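Local coordinates for phenolic acid decarboxylase (Sedimentibacter hydroxybenzoicus, PDB 7AE5), which catalyses the reversible, non-oxidative decarboxylation of 4-hydroxybenzoate and 3,4-dihydroxybenzoate with prenylated FMN and manganese, detoxifying phenolic compounds without oxygen, at residues T86-D98 and M321-L333. Numbering follows the deposited sequence.
Sequences TKDQFYELNRRWD and MALNTSVPLYKQL
Phe90 and Leu323 interlock as reciprocal knobs: the phenyl ring of Phe90 drops among Leu323, Ser326, Val327 and Tyr330, while Leu323 sits among Thr86, Gln89, Phe90 and Leu93. The helical segments they belong to, 86-96 and 323-333, cross at -65° with their axes 9.7 Å apart. Leu323 CD1 lies against the backbone of Phe90, 3.6 Å from Phe90 N, and Leu93 CD1 closes on Leu323 CB at the same distance.

Two aromatic contacts extend this core. Phe90 turns its edge to the face of Tyr330, a T-shaped pair whose centroids are 5.3 Å apart; a chi1 of 164°, with CG opposite the backbone N, carries the ring there and brings CZ against Tyr330 CG. Between Phe90 and Trp97, Val327 divides its methyls: CG2 meets Phe90, whereas CG1 makes a CH-pi contact over the five-membered ring of Trp97, 3.8 Å from its centroid. Pro328 CD lies over the same indole face, also offset toward the rim, and Trp97 NE1 donates to the Gly222 carbonyl, which helps fix how the indole is turned.

The polar contacts gather around Lys331, which meets Asn94 and Asp98. Lys331, extended as far as its bent last torsion, gives a 2.8 Å hydrogen bond from NZ to Asn94 OD1, arriving from above the carbonyl plane, and a weak one to Asn94 O. Its salt bridge with Asp98 is long. The Asn94 amide stands nearly perpendicular to the Tyr330 ring, with ND2 3.4 Å from Tyr330 CE2.

Phe90 and Leu323 also touch strand 340-347, and no other subunit reaches either segment. The arrangement is a buried, knobs-into-holes helix crossing that joins the N-terminal and C-terminal regions of the UbiD fold.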
loop_
_atom_site.group_PDB
_atom_site.type_symbol
_atom_site.label_atom_id
_atom_site.label_comp_id
_atom_site.label_asym_id
_atom_site.label_seq_id
_atom_site.Cartn_x
_atom_site.Cartn_y
_atom_site.Cartn_z
ATOM N N THR C 86 18.208 -16.493 29.123
ATOM C CA THR C 86 16.818 -16.854 28.873
ATOM C C THR C 86 16.712 -17.922 27.791
ATOM O O THR C 86 15.880 -18.833 27.886
ATOM C CB THR C 86 16.016 -15.609 28.490
ATOM O OG1 THR C 86 16.114 -14.640 29.541
ATOM C CG2 THR C 86 14.553 -15.959 28.278
ATOM N N LYS C 87 17.556 -17.834 26.760
ATOM C CA LYS C 87 17.556 -18.846 25.708
ATOM C C LYS C 87 17.881 -20.224 26.275
ATOM O O LYS C 87 17.230 -21.218 25.933
ATOM C CB LYS C 87 18.555 -18.463 24.617
ATOM C CG LYS C 87 18.819 -19.555 23.590
ATOM C CD LYS C 87 19.808 -19.080 22.534
ATOM C CE LYS C 87 19.469 -19.622 21.151
ATOM N NZ LYS C 87 20.672 -19.667 20.250
ATOM N N ASP C 88 18.886 -20.301 27.152
ATOM C CA ASP C 88 19.249 -21.589 27.737
ATOM C C ASP C 88 18.161 -22.095 28.676
ATOM O O ASP C 88 17.927 -23.307 28.764
ATOM C CB ASP C 88 20.587 -21.480 28.466
ATOM C CG ASP C 88 21.771 -21.602 27.527
ATOM O OD1 ASP C 88 22.885 -21.197 27.918
ATOM O OD2 ASP C 88 21.588 -22.099 26.395
ATOM N N GLN C 89 17.490 -21.187 29.391
ATOM C CA GLN C 89 16.323 -21.588 30.172
ATOM C C GLN C 89 15.222 -22.120 29.267
ATOM O O GLN C 89 14.495 -23.050 29.635
ATOM C CB GLN C 89 15.803 -20.411 31.002
ATOM C CG GLN C 89 16.766 -19.880 32.052
ATOM C CD GLN C 89 16.087 -18.938 33.033
ATOM O OE1 GLN C 89 14.999 -19.224 33.533
ATOM N NE2 GLN C 89 16.727 -17.808 33.310
ATOM N N PHE C 90 15.088 -21.538 28.072
ATOM C CA PHE C 90 14.079 -21.994 27.122
ATOM C C PHE C 90 14.376 -23.410 26.640
ATOM O O PHE C 90 13.459 -24.227 26.496
ATOM C CB PHE C 90 14.006 -21.011 25.951
ATOM C CG PHE C 90 13.295 -21.544 24.737
ATOM C CD1 PHE C 90 11.924 -21.406 24.608
ATOM C CD2 PHE C 90 14.004 -22.146 23.707
ATOM C CE1 PHE C 90 11.269 -21.884 23.490
ATOM C CE2 PHE C 90 13.353 -22.626 22.588
ATOM C CZ PHE C 90 11.983 -22.493 22.479
ATOM N N TYR C 91 15.652 -23.719 26.394
ATOM C CA TYR C 91 16.009 -25.051 25.916
ATOM C C TYR C 91 15.852 -26.096 27.011
ATOM O O TYR C 91 15.456 -27.235 26.736
ATOM C CB TYR C 91 17.437 -25.048 25.378
ATOM C CG TYR C 91 17.539 -24.511 23.975
ATOM C CD1 TYR C 91 16.660 -24.934 22.986
ATOM C CD2 TYR C 91 18.501 -23.569 23.640
ATOM C CE1 TYR C 91 16.743 -24.442 21.704
ATOM C CE2 TYR C 91 18.590 -23.071 22.362
ATOM C CZ TYR C 91 17.710 -23.511 21.399
ATOM O OH TYR C 91 17.802 -23.016 20.126
ATOM N N GLU C 92 16.164 -25.733 28.256
ATOM C CA GLU C 92 15.974 -26.663 29.363
ATOM C C GLU C 92 14.494 -26.953 29.588
ATOM O O GLU C 92 14.112 -28.102 29.837
ATOM C CB GLU C 92 16.617 -26.104 30.632
ATOM C CG GLU C 92 16.648 -27.073 31.801
ATOM C CD GLU C 92 17.453 -28.323 31.501
ATOM O OE1 GLU C 92 18.493 -28.213 30.816
ATOM O OE2 GLU C 92 17.049 -29.414 31.953
ATOM N N LEU C 93 13.648 -25.923 29.502
ATOM C CA LEU C 93 12.206 -26.135 29.593
ATOM C C LEU C 93 11.699 -27.013 28.459
ATOM O O LEU C 93 10.849 -27.887 28.672
ATOM C CB LEU C 93 11.481 -24.789 29.599
ATOM C CG LEU C 93 11.110 -24.261 30.980
ATOM C CD1 LEU C 93 10.130 -23.117 30.871
ATOM C CD2 LEU C 93 10.461 -25.408 31.735
ATOM N N ASN C 94 12.205 -26.795 27.244
ATOM C CA ASN C 94 11.772 -27.602 26.110
ATOM C C ASN C 94 12.216 -29.052 26.262
ATOM O O ASN C 94 11.493 -29.973 25.863
ATOM C CB ASN C 94 12.310 -27.007 24.810
ATOM C CG ASN C 94 11.941 -27.833 23.597
ATOM O OD1 ASN C 94 10.764 -27.997 23.278
ATOM N ND2 ASN C 94 12.948 -28.363 22.913
ATOM N N ARG C 95 13.399 -29.273 26.838
ATOM C CA ARG C 95 13.889 -30.635 27.023
ATOM C C ARG C 95 13.043 -31.397 28.037
ATOM O O ARG C 95 12.798 -32.597 27.870
ATOM C CB ARG C 95 15.356 -30.604 27.456
ATOM C CG ARG C 95 16.001 -31.974 27.590
ATOM C CD ARG C 95 17.357 -31.882 28.273
ATOM N NE ARG C 95 17.236 -31.487 29.670
ATOM C CZ ARG C 95 16.904 -32.308 30.657
ATOM N NH1 ARG C 95 16.656 -33.589 30.436
ATOM N NH2 ARG C 95 16.816 -31.833 31.896
ATOM N N ARG C 96 12.580 -30.719 29.088
ATOM C CA ARG C 96 11.789 -31.359 30.132
ATOM C C ARG C 96 10.306 -31.453 29.792
ATOM O O ARG C 96 9.576 -32.156 30.498
ATOM C CB ARG C 96 11.942 -30.596 31.452
ATOM C CG ARG C 96 13.377 -30.355 31.896
ATOM C CD ARG C 96 13.435 -29.882 33.344
ATOM N NE ARG C 96 14.777 -29.461 33.733
ATOM C CZ ARG C 96 15.049 -28.684 34.774
ATOM N NH1 ARG C 96 14.090 -28.222 35.561
ATOM N NH2 ARG C 96 16.313 -28.362 35.031
ATOM N N TRP C 97 9.859 -30.780 28.727
ATOM C CA TRP C 97 8.431 -30.534 28.532
ATOM C C TRP C 97 7.629 -31.825 28.409
ATOM O O TRP C 97 6.527 -31.930 28.962
ATOM C CB TRP C 97 8.215 -29.661 27.295
ATOM C CG TRP C 97 6.890 -28.950 27.284
ATOM C CD1 TRP C 97 5.767 -29.329 26.611
ATOM C CD2 TRP C 97 6.550 -27.743 27.981
ATOM N NE1 TRP C 97 4.750 -28.435 26.840
ATOM C CE2 TRP C 97 5.204 -27.452 27.678
ATOM C CE3 TRP C 97 7.252 -26.880 28.828
ATOM C CZ2 TRP C 97 4.547 -26.337 28.192
ATOM C CZ3 TRP C 97 6.597 -25.774 29.338
ATOM C CH2 TRP C 97 5.258 -25.512 29.018
ATOM N N ASP C 98 8.151 -32.814 27.687
ATOM C CA ASP C 98 7.370 -33.985 27.311
ATOM C C ASP C 98 7.724 -35.234 28.113
ATOM O O ASP C 98 7.270 -36.327 27.762
ATOM C CB ASP C 98 7.534 -34.263 25.814
ATOM C CG ASP C 98 6.656 -33.370 24.956
ATOM O OD1 ASP C 98 5.658 -32.832 25.483
ATOM O OD2 ASP C 98 6.959 -33.208 23.754
ATOM N N MET C 321 4.131 -16.292 32.300
ATOM C CA MET C 321 3.563 -16.600 30.993
ATOM C C MET C 321 4.598 -16.550 29.876
ATOM O O MET C 321 4.221 -16.593 28.699
ATOM C CB MET C 321 2.416 -15.638 30.663
ATOM C CG MET C 321 1.342 -15.546 31.734
ATOM S SD MET C 321 0.361 -14.043 31.578
ATOM C CE MET C 321 -0.235 -14.202 29.900
ATOM N N ALA C 322 5.886 -16.470 30.208
ATOM C CA ALA C 322 6.905 -16.198 29.196
ATOM C C ALA C 322 7.264 -17.452 28.403
ATOM O O ALA C 322 6.906 -17.582 27.228
ATOM C CB ALA C 322 8.147 -15.594 29.860
ATOM N N LEU C 323 7.977 -18.386 29.035
ATOM C CA LEU C 323 8.494 -19.548 28.322
ATOM C C LEU C 323 7.482 -20.680 28.210
ATOM O O LEU C 323 7.592 -21.500 27.290
ATOM C CB LEU C 323 9.766 -20.054 29.006
ATOM C CG LEU C 323 10.940 -19.074 29.020
ATOM C CD1 LEU C 323 12.224 -19.772 29.437
ATOM C CD2 LEU C 323 11.106 -18.417 27.657
ATOM N N ASN C 324 6.508 -20.754 29.120
ATOM C CA ASN C 324 5.459 -21.758 28.992
ATOM C C ASN C 324 4.517 -21.450 27.837
ATOM O O ASN C 324 3.758 -22.330 27.418
ATOM C CB ASN C 324 4.669 -21.877 30.297
ATOM C CG ASN C 324 4.373 -20.530 30.925
ATOM O OD1 ASN C 324 5.118 -19.567 30.739
ATOM N ND2 ASN C 324 3.282 -20.457 31.680
ATOM N N THR C 325 4.541 -20.219 27.326
ATOM C CA THR C 325 3.857 -19.914 26.075
ATOM C C THR C 325 4.732 -20.264 24.878
ATOM O O THR C 325 4.229 -20.732 23.850
ATOM C CB THR C 325 3.470 -18.432 26.035
ATOM O OG1 THR C 325 2.638 -18.119 27.159
ATOM C CG2 THR C 325 2.726 -18.099 24.746
ATOM N N SER C 326 6.047 -20.071 25.009
ATOM C CA SER C 326 6.949 -20.178 23.868
ATOM C C SER C 326 7.282 -21.626 23.525
ATOM O O SER C 326 7.426 -21.963 22.344
ATOM C CB SER C 326 8.231 -19.393 24.146
ATOM O OG SER C 326 7.943 -18.122 24.697
ATOM N N VAL C 327 7.426 -22.488 24.535
ATOM C CA VAL C 327 7.799 -23.881 24.275
ATOM C C VAL C 327 6.745 -24.619 23.451
ATOM O O VAL C 327 7.121 -25.313 22.492
ATOM C CB VAL C 327 8.134 -24.597 25.591
ATOM C CG1 VAL C 327 8.261 -26.097 25.365
ATOM C CG2 VAL C 327 9.423 -24.041 26.180
ATOM N N PRO C 328 5.442 -24.531 23.756
ATOM C CA PRO C 328 4.465 -25.213 22.888
ATOM C C PRO C 328 4.481 -24.716 21.455
ATOM O O PRO C 328 4.424 -25.532 20.528
ATOM C CB PRO C 328 3.122 -24.926 23.578
ATOM C CG PRO C 328 3.480 -24.674 24.994
ATOM C CD PRO C 328 4.787 -23.948 24.940
ATOM N N LEU C 329 4.567 -23.399 21.242
ATOM C CA LEU C 329 4.619 -22.878 19.880
ATOM C C LEU C 329 5.867 -23.362 19.154
ATOM O O LEU C 329 5.818 -23.684 17.961
ATOM C CB LEU C 329 4.569 -21.350 19.893
ATOM C CG LEU C 329 3.236 -20.713 20.289
ATOM C CD1 LEU C 329 3.391 -19.212 20.468
ATOM C CD2 LEU C 329 2.172 -21.024 19.249
ATOM N N TYR C 330 6.999 -23.420 19.861
ATOM C CA TYR C 330 8.224 -23.933 19.258
ATOM C C TYR C 330 8.056 -25.381 18.816
ATOM O O TYR C 330 8.522 -25.767 17.738
ATOM C CB TYR C 330 9.385 -23.799 20.247
ATOM C CG TYR C 330 10.612 -24.601 19.881
ATOM C CD1 TYR C 330 11.494 -24.155 18.905
ATOM C CD2 TYR C 330 10.893 -25.804 20.518
ATOM C CE1 TYR C 330 12.619 -24.888 18.570
ATOM C CE2 TYR C 330 12.014 -26.544 20.190
ATOM C CZ TYR C 330 12.874 -26.081 19.216
ATOM O OH TYR C 330 13.991 -26.815 18.887
ATOM N N LYS C 331 7.381 -26.196 19.631
ATOM C CA LYS C 331 7.191 -27.599 19.278
ATOM C C LYS C 331 6.251 -27.752 18.087
ATOM O O LYS C 331 6.445 -28.643 17.252
ATOM C CB LYS C 331 6.666 -28.378 20.483
ATOM C CG LYS C 331 7.709 -28.653 21.553
ATOM C CD LYS C 331 7.143 -29.542 22.647
ATOM C CE LYS C 331 8.176 -29.838 23.721
ATOM N NZ LYS C 331 9.434 -30.404 23.159
ATOM N N GLN C 332 5.225 -26.902 17.993
ATOM C CA GLN C 332 4.324 -26.966 16.845
ATOM C C GLN C 332 5.031 -26.548 15.563
ATOM O O GLN C 332 4.839 -27.171 14.513
ATOM C CB GLN C 332 3.089 -26.095 17.088
ATOM C CG GLN C 332 2.410 -26.341 18.425
ATOM C CD GLN C 332 1.214 -25.437 18.660
ATOM O OE1 GLN C 332 1.100 -24.371 18.058
ATOM N NE2 GLN C 332 0.325 -25.853 19.554
ATOM N N LEU C 333 5.850 -25.493 15.624
ATOM C CA LEU C 333 6.619 -25.092 14.450
ATOM C C LEU C 333 7.635 -26.159 14.068
ATOM O O LEU C 333 7.839 -26.440 12.881
ATOM C CB LEU C 333 7.329 -23.762 14.709
ATOM C CG LEU C 333 6.499 -22.491 14.889
ATOM C CD1 LEU C 333 7.377 -21.266 14.677
ATOM C CD2 LEU C 333 5.316 -22.471 13.939
#